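Local coordinates for dioxygenase (PDB 5V2D), which probably uses a histidine-bound iron to cleave the central double bond of lignin-derived stilbenes with dioxygen, at residues A456-I461 with R465-V470. Residues are numbered along the deposited sequence; the frame is centred on the assembly and turned at random.
Sequences ALLNLI and RSELVV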
# COMPACT_ATOMS: atom_id res chain seq x y z
N ALA A 456 -10.44 -5.60 9.32
CA ALA A 456 -10.29 -5.53 7.89
C ALA A 456 -11.61 -5.45 7.19
O ALA A 456 -12.61 -5.98 7.69
CB ALA A 456 -9.56 -6.78 7.36
N LEU A 457 -11.63 -4.86 6.03
CA LEU A 457 -12.80 -4.93 5.20
C LEU A 457 -12.91 -6.30 4.58
O LEU A 457 -11.93 -6.87 4.07
CB LEU A 457 -12.75 -3.91 4.04
CG LEU A 457 -13.08 -2.45 4.48
CD1 LEU A 457 -12.78 -1.55 3.31
CD2 LEU A 457 -14.52 -2.26 4.90
N LEU A 458 -14.14 -6.80 4.64
CA LEU A 458 -14.55 -8.04 4.03
C LEU A 458 -15.51 -7.69 2.89
O LEU A 458 -16.53 -7.03 3.08
CB LEU A 458 -15.23 -8.96 5.07
CG LEU A 458 -15.92 -10.24 4.52
CD1 LEU A 458 -14.87 -11.15 3.99
CD2 LEU A 458 -16.77 -10.93 5.61
N ASN A 459 -15.13 -8.11 1.70
CA ASN A 459 -15.88 -7.91 0.50
C ASN A 459 -16.70 -9.20 0.28
O ASN A 459 -16.10 -10.25 0.05
CB ASN A 459 -14.97 -7.69 -0.74
CG ASN A 459 -13.84 -6.73 -0.49
OD1 ASN A 459 -14.08 -5.61 -0.08
ND2 ASN A 459 -12.54 -7.26 -0.63
N LEU A 460 -18.01 -9.08 0.29
CA LEU A 460 -18.90 -10.19 0.04
C LEU A 460 -19.27 -10.03 -1.41
O LEU A 460 -20.19 -9.29 -1.77
CB LEU A 460 -20.11 -10.12 0.95
CG LEU A 460 -20.13 -10.67 2.38
CD1 LEU A 460 -19.11 -11.71 2.69
CD2 LEU A 460 -19.97 -9.56 3.39
N ILE A 461 -18.49 -10.67 -2.25
CA ILE A 461 -18.45 -10.26 -3.63
C ILE A 461 -19.56 -10.79 -4.50
O ILE A 461 -19.82 -10.19 -5.54
CB ILE A 461 -17.11 -10.53 -4.29
CG1 ILE A 461 -16.69 -11.96 -4.25
CG2 ILE A 461 -16.02 -9.72 -3.65
CD1 ILE A 461 -15.37 -12.18 -4.97
N ARG A 465 -21.62 -6.53 -1.28
CA ARG A 465 -21.83 -5.94 0.06
C ARG A 465 -20.46 -5.90 0.72
O ARG A 465 -19.57 -6.65 0.34
CB ARG A 465 -22.76 -6.88 0.90
CG ARG A 465 -23.54 -6.22 2.00
CD ARG A 465 -24.79 -6.99 2.47
NE ARG A 465 -24.45 -8.38 2.86
CZ ARG A 465 -23.90 -8.81 4.03
NH1 ARG A 465 -23.46 -8.02 5.01
NH2 ARG A 465 -23.77 -10.13 4.26
N SER A 466 -20.33 -5.12 1.76
CA SER A 466 -19.09 -4.92 2.48
C SER A 466 -19.39 -4.89 3.96
O SER A 466 -20.42 -4.37 4.37
CB SER A 466 -18.43 -3.58 2.05
OG SER A 466 -18.16 -3.57 0.67
N GLU A 467 -18.49 -5.45 4.74
CA GLU A 467 -18.50 -5.36 6.21
C GLU A 467 -17.11 -5.00 6.66
O GLU A 467 -16.15 -5.43 6.02
CB GLU A 467 -18.80 -6.76 6.88
CG GLU A 467 -20.17 -7.24 6.47
CD GLU A 467 -20.52 -8.68 7.03
OE1 GLU A 467 -19.64 -9.38 7.45
OE2 GLU A 467 -21.68 -9.07 7.02
N LEU A 468 -17.01 -4.28 7.76
CA LEU A 468 -15.74 -4.16 8.40
C LEU A 468 -15.72 -5.23 9.56
O LEU A 468 -16.56 -5.14 10.51
CB LEU A 468 -15.60 -2.80 8.98
CG LEU A 468 -14.23 -2.40 9.50
CD1 LEU A 468 -13.20 -2.43 8.41
CD2 LEU A 468 -14.35 -1.00 10.16
N VAL A 469 -14.87 -6.25 9.44
CA VAL A 469 -14.87 -7.33 10.44
C VAL A 469 -13.80 -7.11 11.51
O VAL A 469 -12.73 -6.54 11.23
CB VAL A 469 -14.70 -8.72 9.82
CG1 VAL A 469 -15.93 -8.99 8.97
CG2 VAL A 469 -13.40 -8.91 9.06
N VAL A 470 -14.13 -7.53 12.73
CA VAL A 470 -13.21 -7.45 13.83
C VAL A 470 -12.99 -8.84 14.42
O VAL A 470 -13.93 -9.48 14.87
CB VAL A 470 -13.79 -6.53 14.92
CG1 VAL A 470 -12.77 -6.41 16.06
CG2 VAL A 470 -14.20 -5.15 14.38
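Ala456 with Val469, Leu458 with Glu467 and Leu460 with Arg465 are each joined by two backbone hydrogen bonds, the signature of an antiparallel beta hairpin. The hairpin supplies two inner strands of a blade in the seven-bladed beta-propeller of the carotenoid cleavage oxygenase family. Its two strands run at 142°, reflecting the usual twist, with strand 433-442 flanking residues 456-461 and strand 482-486 flanking residues 465-470. The nearly linear bond from Leu458 N to Glu467 O (2.8 Å) approaches almost along the C=O axis. Between these pairs lie the non-hydrogen-bonded ones, Leu457 with Leu468 and Asn459 with Ser466.

On the face carrying Leu457, the two leucine side chains cross at an angle above the sheet, CD2 of Leu457 touching CD1 of Leu468 at 3.8 Å. Asn459 and Ser466 can be buried on the same face because their polar ends have partners: Asn459 OD1 accepts a hydrogen bond from Gln436 NE2, its ND2 is also bonded outside the hairpin, and Ser466 OG bonds the backbone N of Met490. On the other face, Val469 CG1 meets Leu458 CB at 4.0 Å; valine, branched at CB, suits the extended backbone. Glu467 stretches out beyond CG (chi2 177°) alongside Leu458 and puts its carboxylate between two arginines: OE1 pairs with Arg483 of the next strand, while OE2 takes Arg465 NH1 at 2.9 Å. A glutamine here would probably take away the negative charge shared by Arg483 and Arg465, leaving the latter's NH1 end less firmly held. That guanidinium has a second salt bridge, from NE to Glu463 in the turn, and its chain bends at chi3 (54°), which turns one face of the group to Leu460. Leu460 lays an apolar methyl against both members of the ion pair: its CD2 lies 3.8 Å from Glu467 CD and also sits over one guanidinium face, offset toward the rim, 3.9 Å from Arg465 NH2.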